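Local coordinates for CurF (Lyngbya majuscula, PDB 5DP2), which probably closes the cyclopropane ring of an acyl-carrier-bound intermediate in curacin A biosynthesis, as an NADPH-dependent enoyl reductase turned cyclopropanase, at residues Thr145-Leu150 / Val176-Phe181; Lys242-Leu247 / Gln269-Val274; Gly250-Glu255 / Lys275-Asp280. All blocks are in the same frame, centred on the assembly; numbering follows the deposited sequence.

Contact 1. Residues Thr145-Leu150 / Val176-Phe181; sequences TAYYGL and VQLAQF. With NAP (NADP nicotinamide-adenine-dinucleotide phosphate), chain B.
Helix 140-153, one of the helices that pack on the parallel sheet of the nucleotide-binding domain, meets helix 170-181 mainly through Leu-178. The segment axes come within 9.7 Å and cross at -42°, and the pairing is purely apolar, with no hydrogen bond across it. Leu-178 is directed toward the other helix, and its forked end suits the task because each methyl finds a different surface. CD1 settles on the backbone turn, 3.7 Å from Ala-146 CB and close to Tyr-147 N; the small methyl of Ala-146 lets the leucine come this near. CD2 arrives at the rim of the Tyr-147 ring, nearly in the ring plane, 3.8 Å from CD1 of the tyrosine, the two side chains crossing at about a right angle. Tyr-147 swings its CG anti to the backbone N (chi1 -173°), which turns a ring edge toward Leu-178 CD2 while its hydroxyl bonds to Asp-298. One turn on, Leu-150 CD1 lies 4.1 Å from Leu-178 CB and reaches the backbone of Ala-179, whose short side chain permits the approach. Thr-145, on the same helix, lines the NADP pocket: its methyl CG2 lies 3.7 Å from C4N of the nicotinamide, while OG1, 3.4 Å from C4N, hydrogen-bonds to Met-141 O. Apolar helix packing of this kind beside a parallel sheet is found in the Rossmann-type cofactor domain of medium-chain dehydrogenases and reductases.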
loop_
_atom_site.group_PDB
_atom_site.type_symbol
_atom_site.label_atom_id
_atom_site.label_comp_id
_atom_site.label_asym_id
_atom_site.label_seq_id
_atom_site.Cartn_x
_atom_site.Cartn_y
_atom_site.Cartn_z
ATOM N N THR A 145 4.875 3.136 1.123
ATOM C CA THR A 145 5.050 2.364 2.354
ATOM C C THR A 145 6.411 1.685 2.378
ATOM O O THR A 145 7.153 1.763 3.361
ATOM C CB THR A 145 3.925 1.316 2.452
ATOM O OG1 THR A 145 2.652 1.971 2.532
ATOM C CG2 THR A 145 4.059 0.448 3.691
ATOM N N ALA A 146 6.733 0.983 1.288
ATOM C CA ALA A 146 7.988 0.238 1.244
ATOM C C ALA A 146 9.201 1.174 1.279
ATOM O O ALA A 146 10.212 0.862 1.906
ATOM C CB ALA A 146 8.018 -0.673 0.046
ATOM N N TYR A 147 9.122 2.318 0.598
ATOM C CA TYR A 147 10.244 3.257 0.594
ATOM C C TYR A 147 10.437 3.879 1.964
ATOM O O TYR A 147 11.563 3.975 2.473
ATOM C CB TYR A 147 10.004 4.348 -0.466
ATOM C CG TYR A 147 11.198 5.263 -0.652
ATOM C CD1 TYR A 147 12.238 4.914 -1.493
ATOM C CD2 TYR A 147 11.280 6.479 -0.004
ATOM C CE1 TYR A 147 13.318 5.749 -1.694
ATOM C CE2 TYR A 147 12.380 7.318 -0.181
ATOM C CZ TYR A 147 13.397 6.937 -1.031
ATOM O OH TYR A 147 14.500 7.753 -1.243
ATOM N N TYR A 148 9.346 4.323 2.598
ATOM C CA TYR A 148 9.477 4.900 3.928
ATOM C C TYR A 148 10.102 3.901 4.891
ATOM O O TYR A 148 11.015 4.224 5.654
ATOM C CB TYR A 148 8.108 5.392 4.417
ATOM C CG TYR A 148 8.185 6.090 5.731
ATOM C CD1 TYR A 148 8.959 7.234 5.897
ATOM C CD2 TYR A 148 7.473 5.619 6.832
ATOM C CE1 TYR A 148 9.026 7.897 7.104
ATOM C CE2 TYR A 148 7.516 6.284 8.045
ATOM C CZ TYR A 148 8.292 7.426 8.185
ATOM O OH TYR A 148 8.355 8.092 9.394
ATOM N N GLY A 149 9.613 2.656 4.866
ATOM C CA GLY A 149 10.153 1.651 5.769
ATOM C C GLY A 149 11.603 1.289 5.483
ATOM O O GLY A 149 12.428 1.219 6.401
ATOM N N LEU A 150 11.897 0.945 4.228
ATOM C CA LEU A 150 13.232 0.434 3.874
ATOM C C LEU A 150 14.302 1.522 3.820
ATOM O O LEU A 150 15.439 1.280 4.213
ATOM C CB LEU A 150 13.200 -0.311 2.552
ATOM C CG LEU A 150 12.386 -1.617 2.517
ATOM C CD1 LEU A 150 12.247 -2.079 1.096
ATOM C CD2 LEU A 150 12.986 -2.697 3.383
ATOM N N VAL A 176 10.369 -5.723 -2.620
ATOM C CA VAL A 176 11.396 -6.484 -3.342
ATOM C C VAL A 176 12.101 -5.577 -4.349
ATOM O O VAL A 176 13.332 -5.560 -4.432
ATOM C CB VAL A 176 10.811 -7.743 -4.037
ATOM C CG1 VAL A 176 11.849 -8.367 -4.954
ATOM C CG2 VAL A 176 10.331 -8.756 -3.005
ATOM N N GLN A 177 11.335 -4.831 -5.139
ATOM C CA GLN A 177 11.955 -3.957 -6.126
ATOM C C GLN A 177 12.891 -2.964 -5.449
ATOM O O GLN A 177 14.019 -2.726 -5.917
ATOM C CB GLN A 177 10.918 -3.167 -6.929
ATOM C CG GLN A 177 10.180 -3.965 -7.983
ATOM C CD GLN A 177 9.497 -3.034 -8.968
ATOM O OE1 GLN A 177 10.094 -2.049 -9.414
ATOM N NE2 GLN A 177 8.272 -3.353 -9.337
ATOM N N LEU A 178 12.444 -2.332 -4.371
ATOM C CA LEU A 178 13.262 -1.333 -3.693
ATOM C C LEU A 178 14.490 -1.951 -3.029
ATOM O O LEU A 178 15.598 -1.403 -3.123
ATOM C CB LEU A 178 12.419 -0.567 -2.663
ATOM C CG LEU A 178 11.552 0.511 -3.275
ATOM C CD1 LEU A 178 10.451 0.896 -2.303
ATOM C CD2 LEU A 178 12.384 1.725 -3.638
ATOM N N ALA A 179 14.317 -3.081 -2.348
ATOM C CA ALA A 179 15.451 -3.713 -1.714
ATOM C C ALA A 179 16.538 -4.060 -2.745
ATOM O O ALA A 179 17.728 -3.887 -2.472
ATOM C CB ALA A 179 15.010 -4.943 -0.939
ATOM N N GLN A 180 16.121 -4.549 -3.903
ATOM C CA GLN A 180 17.130 -4.849 -4.928
ATOM C C GLN A 180 17.734 -3.594 -5.540
ATOM O O GLN A 180 18.944 -3.577 -5.798
ATOM C CB GLN A 180 16.545 -5.775 -5.958
ATOM C CG GLN A 180 16.123 -7.068 -5.294
ATOM C CD GLN A 180 15.986 -8.206 -6.250
ATOM O OE1 GLN A 180 15.420 -8.075 -7.333
ATOM N NE2 GLN A 180 16.547 -9.340 -5.866
ATOM N N PHE A 181 16.948 -2.528 -5.715
ATOM C CA PHE A 181 17.493 -1.237 -6.155
ATOM C C PHE A 181 18.572 -0.730 -5.191
ATOM O O PHE A 181 19.578 -0.153 -5.615
ATOM C CB PHE A 181 16.350 -0.212 -6.297
ATOM C CG PHE A 181 16.814 1.206 -6.543
ATOM C CD1 PHE A 181 17.318 1.585 -7.766
ATOM C CD2 PHE A 181 16.801 2.139 -5.499
ATOM C CE1 PHE A 181 17.770 2.870 -7.969
ATOM C CE2 PHE A 181 17.250 3.431 -5.698
ATOM C CZ PHE A 181 17.730 3.796 -6.939
HETATM P PA NAP B . -1.276 -7.657 -0.090
HETATM O O1A NAP B . -1.401 -7.560 -1.571
HETATM O O2A NAP B . 0.069 -7.824 0.517
HETATM O O5B NAP B . -2.260 -8.823 0.384
HETATM C C5B NAP B . -2.147 -9.406 1.690
HETATM C C4B NAP B . -0.976 -10.357 1.810
HETATM O O4B NAP B . -1.065 -11.011 3.054
HETATM C C3B NAP B . -0.920 -11.406 0.738
HETATM O O3B NAP B . 0.268 -11.194 -0.029
HETATM C C2B NAP B . -0.886 -12.753 1.484
HETATM O O2B NAP B . 0.078 -13.691 1.100
HETATM C C1B NAP B . -0.538 -12.346 2.902
HETATM N N9A NAP B . -1.181 -13.143 3.937
HETATM C C8A NAP B . -2.438 -12.952 4.468
HETATM N N7A NAP B . -2.701 -13.881 5.416
HETATM C C5A NAP B . -1.609 -14.655 5.498
HETATM C C6A NAP B . -1.234 -15.785 6.284
HETATM N N6A NAP B . -2.093 -16.284 7.197
HETATM N N1A NAP B . -0.032 -16.315 6.099
HETATM C C2A NAP B . 0.794 -15.793 5.185
HETATM N N3A NAP B . 0.558 -14.742 4.395
HETATM C C4A NAP B . -0.639 -14.196 4.543
HETATM O O3 NAP B . -1.976 -6.380 0.596
HETATM P PN NAP B . -1.433 -4.882 0.754
HETATM O O1N NAP B . -2.583 -3.976 0.543
HETATM O O2N NAP B . -0.191 -4.679 -0.065
HETATM O O5D NAP B . -1.092 -4.846 2.282
HETATM C C5D NAP B . -0.004 -5.664 2.773
HETATM C C4D NAP B . -0.098 -5.781 4.315
HETATM O O4D NAP B . 0.443 -4.609 4.867
HETATM C C3D NAP B . -1.526 -5.871 4.867
HETATM O O3D NAP B . -1.474 -6.596 6.103
HETATM C C2D NAP B . -1.903 -4.426 5.072
HETATM O O2D NAP B . -2.917 -4.307 6.074
HETATM C C1D NAP B . -0.588 -3.822 5.488
HETATM N N1N NAP B . -0.252 -2.431 5.112
HETATM C C2N NAP B . 0.116 -1.552 6.072
HETATM C C3N NAP B . 0.459 -0.234 5.782
HETATM C C7N NAP B . 0.860 0.692 6.879
HETATM O O7N NAP B . 0.940 1.859 6.563
HETATM N N7N NAP B . 1.113 0.185 8.115
HETATM C C4N NAP B . 0.423 0.197 4.452
HETATM C C5N NAP B . 0.044 -0.724 3.484
HETATM C C6N NAP B . -0.289 -2.041 3.826
HETATM P P2B NAP B . -0.008 -14.586 -0.222
HETATM O O1X NAP B . 0.162 -13.636 -1.401
HETATM O O2X NAP B . 1.145 -15.534 -0.050
HETATM O O3X NAP B . -1.364 -15.249 -0.218
#

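Contact 2. Residues Lys242-Leu247 / Gln269-Val274; sequences KNIDIL and QRRPDV
Leu-247 O is gripped end-on by the guanidinium of Arg-271. NH1 is 2.9 Å from Leu-247 O with an N-H...O angle of 150°, and NH2 is 3.0 Å from the same oxygen. Both nitrogens come from the same face of the carbonyl plane, NH1 only tilted from it but NH2 well above, while the oxygen lies close to the guanidinium plane. The chain of Arg-271 folds back at chi2 and chi3, bringing its head round over Val-274, whose CG2 lies against one guanidinium face. From another edge Asp-273 holds the group side-on: OD1 and OD2 each use a syn lone pair, and NH2 lies 2.9 Å from Asp-273 OD2. Two such grips in nearly one plane should fix the rotation of the head, and a water joins Arg-271 NH1 to Asp-245 O.

Arg-270 reaches out instead, its chain extended from CG to NE, and bridges Asp-245 side-on at the solvent-facing side. NH2 approaches OD2 of Asp-245 at 2.8 Å on its syn side, nearly straight at 167°, whereas NE meets OD1 from above the carboxylate plane. Beneath these charges, Ile-244 CG2 packs 3.6 Å from Arg-271 CG, branched hydrocarbon against the arginine's aliphatic stem, and Leu-247 CD1 rests 3.6 Å from Val-274 CG2. Leu-247 and Val-274 both also touch Tyr-253. The Arg-271 grip, the Asp-245 salt bridge and the apolar pairs tie residues 244-247 to the end of helix 264-270 and its type I turn from Arg-271 to Val-274, on the way to strands 251-255 and 275-278 of a Rossmann-type sheet.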
loop_
_atom_site.group_PDB
_atom_site.type_symbol
_atom_site.label_atom_id
_atom_site.label_comp_id
_atom_site.label_asym_id
_atom_site.label_seq_id
_atom_site.Cartn_x
_atom_site.Cartn_y
_atom_site.Cartn_z
ATOM N N LYS A 242 8.971 -15.071 16.360
ATOM C CA LYS A 242 9.814 -15.841 15.448
ATOM C C LYS A 242 10.659 -14.935 14.561
ATOM O O LYS A 242 11.834 -15.231 14.292
ATOM C CB LYS A 242 8.955 -16.790 14.595
ATOM C CG LYS A 242 8.414 -17.990 15.348
ATOM C CD LYS A 242 9.387 -19.157 15.352
ATOM C CE LYS A 242 8.944 -20.232 16.333
ATOM N NZ LYS A 242 7.463 -20.349 16.388
ATOM N N ASN A 243 10.059 -13.832 14.093
ATOM C CA ASN A 243 10.816 -12.835 13.335
ATOM C C ASN A 243 11.862 -12.145 14.194
ATOM O O ASN A 243 13.022 -11.963 13.766
ATOM C CB ASN A 243 9.857 -11.803 12.743
ATOM C CG ASN A 243 9.296 -12.265 11.407
ATOM O OD1 ASN A 243 10.054 -12.574 10.492
ATOM N ND2 ASN A 243 8.020 -12.225 11.258
ATOM N N ILE A 244 11.492 -11.724 15.407
ATOM C CA ILE A 244 12.474 -11.058 16.263
ATOM C C ILE A 244 13.699 -11.963 16.439
ATOM O O ILE A 244 14.855 -11.501 16.423
ATOM C CB ILE A 244 11.836 -10.637 17.602
ATOM C CG1 ILE A 244 10.803 -9.531 17.369
ATOM C CG2 ILE A 244 12.906 -10.188 18.597
ATOM C CD1 ILE A 244 9.897 -9.275 18.567
ATOM N N ASP A 245 13.457 -13.267 16.643
ATOM C CA ASP A 245 14.538 -14.185 16.934
ATOM C C ASP A 245 15.520 -14.408 15.798
ATOM O O ASP A 245 16.640 -14.837 16.071
ATOM C CB ASP A 245 13.981 -15.490 17.427
ATOM C CG ASP A 245 13.342 -15.368 18.843
ATOM O OD1 ASP A 245 13.537 -14.317 19.510
ATOM O OD2 ASP A 245 12.760 -16.353 19.278
ATOM N N ILE A 246 15.133 -14.110 14.554
ATOM C CA ILE A 246 16.032 -14.285 13.416
ATOM C C ILE A 246 16.663 -12.976 12.954
ATOM O O ILE A 246 17.367 -12.965 11.938
ATOM C CB ILE A 246 15.394 -15.043 12.255
ATOM C CG1 ILE A 246 14.195 -14.306 11.684
ATOM C CG2 ILE A 246 15.119 -16.477 12.672
ATOM C CD1 ILE A 246 13.628 -14.932 10.447
ATOM N N LEU A 247 16.512 -11.893 13.725
ATOM C CA LEU A 247 17.267 -10.678 13.448
ATOM C C LEU A 247 18.723 -10.869 13.843
ATOM O O LEU A 247 19.023 -11.339 14.961
ATOM C CB LEU A 247 16.660 -9.489 14.198
ATOM C CG LEU A 247 15.349 -9.032 13.611
ATOM C CD1 LEU A 247 14.563 -8.199 14.619
ATOM C CD2 LEU A 247 15.540 -8.249 12.337
ATOM N N GLN A 269 12.295 -6.120 25.510
ATOM C CA GLN A 269 12.425 -7.187 26.518
ATOM C C GLN A 269 13.029 -8.438 25.859
ATOM O O GLN A 269 13.838 -9.145 26.450
ATOM C CB GLN A 269 11.048 -7.516 27.126
ATOM C CG GLN A 269 11.084 -8.693 28.095
ATOM C CD GLN A 269 9.714 -9.058 28.602
ATOM O OE1 GLN A 269 8.744 -9.102 27.860
ATOM N NE2 GLN A 269 9.630 -9.329 29.889
ATOM N N ARG A 270 12.577 -8.742 24.649
ATOM C CA ARG A 270 13.057 -9.941 23.935
ATOM C C ARG A 270 14.469 -9.731 23.352
ATOM O O ARG A 270 15.346 -10.604 23.496
ATOM C CB ARG A 270 12.027 -10.371 22.893
ATOM C CG ARG A 270 12.268 -11.751 22.333
ATOM C CD ARG A 270 11.152 -12.191 21.404
ATOM N NE ARG A 270 11.266 -13.594 21.019
ATOM C CZ ARG A 270 10.738 -14.603 21.708
ATOM N NH1 ARG A 270 10.005 -14.366 22.777
ATOM N NH2 ARG A 270 10.938 -15.851 21.300
ATOM N N ARG A 271 14.667 -8.600 22.690
ATOM C CA ARG A 271 15.935 -8.290 22.002
ATOM C C ARG A 271 16.225 -6.791 22.172
ATOM O O ARG A 271 15.760 -5.970 21.372
ATOM C CB ARG A 271 15.890 -8.667 20.513
ATOM C CG ARG A 271 16.095 -10.143 20.214
ATOM C CD ARG A 271 17.540 -10.581 20.399
ATOM N NE ARG A 271 18.428 -9.926 19.449
ATOM C CZ ARG A 271 18.538 -10.255 18.165
ATOM N NH1 ARG A 271 17.934 -11.323 17.666
ATOM N NH2 ARG A 271 19.278 -9.489 17.361
ATOM N N PRO A 272 17.014 -6.394 23.188
ATOM C CA PRO A 272 17.199 -4.945 23.429
ATOM C C PRO A 272 18.033 -4.232 22.365
ATOM O O PRO A 272 18.015 -2.998 22.295
ATOM C CB PRO A 272 17.881 -4.884 24.793
ATOM C CG PRO A 272 18.342 -6.238 25.055
ATOM C CD PRO A 272 17.499 -7.204 24.308
ATOM N N ASP A 273 18.753 -4.989 21.526
ATOM C CA ASP A 273 19.593 -4.426 20.490
ATOM C C ASP A 273 18.840 -4.087 19.208
ATOM O O ASP A 273 19.359 -3.377 18.342
ATOM C CB ASP A 273 20.704 -5.416 20.123
ATOM C CG ASP A 273 20.166 -6.746 19.626
ATOM O OD1 ASP A 273 19.451 -7.429 20.420
ATOM O OD2 ASP A 273 20.420 -7.101 18.454
ATOM N N VAL A 274 17.656 -4.655 19.023
ATOM C CA VAL A 274 16.904 -4.474 17.771
ATOM C C VAL A 274 16.314 -3.071 17.692
ATOM O O VAL A 274 15.909 -2.480 18.710
ATOM C CB VAL A 274 15.793 -5.588 17.686
ATOM C CG1 VAL A 274 14.602 -5.246 16.768
ATOM C CG2 VAL A 274 16.497 -6.918 17.360
HETATM O O HOH W 1 17.396 -13.970 18.893
HETATM O O HOH W 2 16.189 -13.421 19.770
#

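Contact 3. Residues Gly250-Glu255 / Lys275-Asp280; sequences GGRYIE and KYFPFD. With NAP (NADP nicotinamide-adenine-dinucleotide phosphate), chain B.
Strands 251-255 and 275-278 pair in parallel at the edge of the six-stranded sheet, held by a ladder that begins with Lys-275 N to Gly-251 O and runs on to Phe-279 N. Tyr-253 N gives a short, nearly straight rung to Lys-275 O, 2.8 Å at 171°; Phe-277 N to Tyr-253 O is equally short. On one face the Tyr-253 and Tyr-276 side chains run in the same direction next to each other, ring planes 34° apart, with Tyr-276 CE1 over one face of the Tyr-253 ring. Pro-278 suits its place because its compact ring can cover the Tyr-276 face, CD over the centre. Tyr-253 OH bonds Glu-255 OE1 at 2.6 Å on its anti lone pair, and one water donates to both tyrosine hydroxyls; Tyr-276 OH also bonds Trp-262 O. Helix 264-270 connects the strands, making this a beta-alpha-beta crossover of the Rossmann-type fold. On the other face Arg-252, its guanidinium held by Ala-154 O and Glu-160, lays CG at the edge of the Phe-277 ring. Past the strand, Phe-279 has CG between N and C (chi1 62°), bringing CE1 of its ring edge to 3.6 Å from Ile-254 CG2. Its backbone O accepts from nicotinamide N7N at 2.8 Å, and Asp-280 caps helix 281-287.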
loop_
_atom_site.group_PDB
_atom_site.type_symbol
_atom_site.label_atom_id
_atom_site.label_comp_id
_atom_site.label_asym_id
_atom_site.label_seq_id
_atom_site.Cartn_x
_atom_site.Cartn_y
_atom_site.Cartn_z
ATOM N N GLY A 250 21.719 -6.043 16.169
ATOM C CA GLY A 250 21.355 -4.706 15.749
ATOM C C GLY A 250 20.370 -4.655 14.590
ATOM O O GLY A 250 20.222 -3.596 13.963
ATOM N N GLY A 251 19.677 -5.753 14.311
ATOM C CA GLY A 251 18.764 -5.785 13.173
ATOM C C GLY A 251 17.596 -4.817 13.340
ATOM O O GLY A 251 17.247 -4.403 14.445
ATOM N N ARG A 252 16.998 -4.489 12.185
ATOM C CA ARG A 252 15.908 -3.534 12.096
ATOM C C ARG A 252 14.627 -4.262 11.689
ATOM O O ARG A 252 14.570 -4.913 10.647
ATOM C CB ARG A 252 16.248 -2.394 11.143
ATOM C CG ARG A 252 17.470 -1.573 11.588
ATOM C CD ARG A 252 18.784 -1.980 10.940
ATOM N NE ARG A 252 18.858 -1.505 9.564
ATOM C CZ ARG A 252 19.773 -1.916 8.680
ATOM N NH1 ARG A 252 20.597 -2.912 8.964
ATOM N NH2 ARG A 252 19.812 -1.345 7.496
ATOM N N TYR A 253 13.600 -4.111 12.531
ATOM C CA TYR A 253 12.312 -4.785 12.376
ATOM C C TYR A 253 11.272 -3.760 11.964
ATOM O O TYR A 253 10.860 -2.947 12.796
ATOM C CB TYR A 253 11.971 -5.488 13.705
ATOM C CG TYR A 253 10.612 -6.079 13.858
ATOM C CD1 TYR A 253 9.791 -6.376 12.793
ATOM C CD2 TYR A 253 10.095 -6.275 15.155
ATOM C CE1 TYR A 253 8.476 -6.814 12.985
ATOM C CE2 TYR A 253 8.802 -6.706 15.358
ATOM C CZ TYR A 253 7.992 -6.963 14.276
ATOM O OH TYR A 253 6.680 -7.307 14.489
ATOM N N ILE A 254 10.883 -3.809 10.695
ATOM C CA ILE A 254 9.841 -2.945 10.152
ATOM C C ILE A 254 8.528 -3.703 10.234
ATOM O O ILE A 254 8.398 -4.814 9.709
ATOM C CB ILE A 254 10.114 -2.572 8.691
ATOM C CG1 ILE A 254 11.516 -1.978 8.476
ATOM C CG2 ILE A 254 9.035 -1.632 8.200
ATOM C CD1 ILE A 254 11.919 -2.068 7.023
ATOM N N GLU A 255 7.523 -3.089 10.891
ATOM C CA GLU A 255 6.216 -3.726 11.048
ATOM C C GLU A 255 5.146 -2.824 10.447
ATOM O O GLU A 255 4.928 -1.688 10.959
ATOM C CB GLU A 255 5.917 -4.031 12.518
ATOM C CG GLU A 255 4.589 -4.769 12.733
ATOM C CD GLU A 255 4.522 -6.085 11.957
ATOM O OE1 GLU A 255 5.260 -7.023 12.360
ATOM O OE2 GLU A 255 3.783 -6.188 10.962
ATOM N N LYS A 275 16.259 -2.541 16.475
ATOM C CA LYS A 275 15.612 -1.284 16.203
ATOM C C LYS A 275 14.228 -1.597 15.622
ATOM O O LYS A 275 14.121 -2.229 14.586
ATOM C CB LYS A 275 16.488 -0.460 15.256
ATOM C CG LYS A 275 17.977 -0.386 15.681
ATOM C CD LYS A 275 18.144 0.213 17.076
ATOM C CE LYS A 275 19.590 0.474 17.509
ATOM N NZ LYS A 275 20.358 -0.759 17.833
ATOM N N TYR A 276 13.181 -1.128 16.283
ATOM C CA TYR A 276 11.795 -1.479 15.946
ATOM C C TYR A 276 11.090 -0.280 15.317
ATOM O O TYR A 276 11.079 0.814 15.896
ATOM C CB TYR A 276 11.085 -1.918 17.224
ATOM C CG TYR A 276 9.619 -2.286 17.076
ATOM C CD1 TYR A 276 9.155 -3.070 16.036
ATOM C CD2 TYR A 276 8.702 -1.833 18.009
ATOM C CE1 TYR A 276 7.817 -3.428 15.961
ATOM C CE2 TYR A 276 7.363 -2.175 17.941
ATOM C CZ TYR A 276 6.924 -2.986 16.917
ATOM O OH TYR A 276 5.608 -3.375 16.813
ATOM N N PHE A 277 10.497 -0.520 14.140
ATOM C CA PHE A 277 9.881 0.504 13.322
ATOM C C PHE A 277 8.452 0.116 12.899
ATOM O O PHE A 277 8.200 -0.236 11.757
ATOM C CB PHE A 277 10.721 0.791 12.083
ATOM C CG PHE A 277 12.075 1.335 12.387
ATOM C CD1 PHE A 277 12.210 2.612 12.887
ATOM C CD2 PHE A 277 13.231 0.583 12.140
ATOM C CE1 PHE A 277 13.468 3.152 13.146
ATOM C CE2 PHE A 277 14.485 1.109 12.375
ATOM C CZ PHE A 277 14.597 2.375 12.910
ATOM N N PRO A 278 7.481 0.230 13.838
ATOM C CA PRO A 278 6.084 0.128 13.454
ATOM C C PRO A 278 5.603 1.472 12.909
ATOM O O PRO A 278 5.987 2.535 13.444
ATOM C CB PRO A 278 5.394 -0.168 14.798
ATOM C CG PRO A 278 6.220 0.567 15.823
ATOM C CD PRO A 278 7.654 0.480 15.275
ATOM N N PHE A 279 4.749 1.462 11.891
ATOM C CA PHE A 279 4.189 2.720 11.422
ATOM C C PHE A 279 2.911 2.462 10.662
ATOM O O PHE A 279 2.646 1.341 10.213
ATOM C CB PHE A 279 5.177 3.530 10.548
ATOM C CG PHE A 279 5.598 2.846 9.260
ATOM C CD1 PHE A 279 6.674 1.985 9.226
ATOM C CD2 PHE A 279 4.938 3.086 8.071
ATOM C CE1 PHE A 279 7.074 1.402 8.032
ATOM C CE2 PHE A 279 5.322 2.469 6.892
ATOM C CZ PHE A 279 6.404 1.633 6.871
ATOM N N ASP A 280 2.123 3.532 10.487
ATOM C CA ASP A 280 0.881 3.511 9.727
ATOM C C ASP A 280 0.899 4.702 8.781
ATOM O O ASP A 280 0.868 5.869 9.223
ATOM C CB ASP A 280 -0.345 3.519 10.655
ATOM C CG ASP A 280 -1.658 3.360 9.888
ATOM O OD1 ASP A 280 -1.732 3.845 8.757
ATOM O OD2 ASP A 280 -2.623 2.757 10.419
HETATM P PA NAP B . -1.276 -7.657 -0.090
HETATM O O1A NAP B . -1.401 -7.560 -1.571
HETATM O O2A NAP B . 0.069 -7.824 0.517
HETATM O O5B NAP B . -2.260 -8.823 0.384
HETATM C C5B NAP B . -2.147 -9.406 1.690
HETATM C C4B NAP B . -0.976 -10.357 1.810
HETATM O O4B NAP B . -1.065 -11.011 3.054
HETATM C C3B NAP B . -0.920 -11.406 0.738
HETATM O O3B NAP B . 0.268 -11.194 -0.029
HETATM C C2B NAP B . -0.886 -12.753 1.484
HETATM O O2B NAP B . 0.078 -13.691 1.100
HETATM C C1B NAP B . -0.538 -12.346 2.902
HETATM N N9A NAP B . -1.181 -13.143 3.937
HETATM C C8A NAP B . -2.438 -12.952 4.468
HETATM N N7A NAP B . -2.701 -13.881 5.416
HETATM C C5A NAP B . -1.609 -14.655 5.498
HETATM C C6A NAP B . -1.234 -15.785 6.284
HETATM N N6A NAP B . -2.093 -16.284 7.197
HETATM N N1A NAP B . -0.032 -16.315 6.099
HETATM C C2A NAP B . 0.794 -15.793 5.185
HETATM N N3A NAP B . 0.558 -14.742 4.395
HETATM C C4A NAP B . -0.639 -14.196 4.543
HETATM O O3 NAP B . -1.976 -6.380 0.596
HETATM P PN NAP B . -1.433 -4.882 0.754
HETATM O O1N NAP B . -2.583 -3.976 0.543
HETATM O O2N NAP B . -0.191 -4.679 -0.065
HETATM O O5D NAP B . -1.092 -4.846 2.282
HETATM C C5D NAP B . -0.004 -5.664 2.773
HETATM C C4D NAP B . -0.098 -5.781 4.315
HETATM O O4D NAP B . 0.443 -4.609 4.867
HETATM C C3D NAP B . -1.526 -5.871 4.867
HETATM O O3D NAP B . -1.474 -6.596 6.103
HETATM C C2D NAP B . -1.903 -4.426 5.072
HETATM O O2D NAP B . -2.917 -4.307 6.074
HETATM C C1D NAP B . -0.588 -3.822 5.488
HETATM N N1N NAP B . -0.252 -2.431 5.112
HETATM C C2N NAP B . 0.116 -1.552 6.072
HETATM C C3N NAP B . 0.459 -0.234 5.782
HETATM C C7N NAP B . 0.860 0.692 6.879
HETATM O O7N NAP B . 0.940 1.859 6.563
HETATM N N7N NAP B . 1.113 0.185 8.115
HETATM C C4N NAP B . 0.423 0.197 4.452
HETATM C C5N NAP B . 0.044 -0.724 3.484
HETATM C C6N NAP B . -0.289 -2.041 3.826
HETATM P P2B NAP B . -0.008 -14.586 -0.222
HETATM O O1X NAP B . 0.162 -13.636 -1.401
HETATM O O2X NAP B . 1.145 -15.534 -0.050
HETATM O O3X NAP B . -1.364 -15.249 -0.218
HETATM O O HOH W 3 21.331 -1.257 14.808
HETATM O O HOH W 4 5.077 -6.098 16.530
#

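In the fold
Contacts 2 and 3 interlock along the chain, their segments alternating, with centres about 11 Å apart. Asp-273 OD2, already engaged with Arg-271, lies 2.8 Å from Gly-250 N in a probable hydrogen bond, which ties the turn of contact 2 to the corner at Gly-250 that precedes strand 251-255. Contact 1 is about 14 Å from contact 3 between centres, and its 145-150 segment lies against it: Gly-149 O is 3.4 Å from Ile-254 CD1, and the rings of Tyr-148 and Phe-279 meet edge-to-face. Contacts 1 and 3 both reach NADP, Thr-145 beside the nicotinamide ring and Phe-279 at its amide. Contact 2 does not touch contact 1, their nearest atoms being about 11 Å apart.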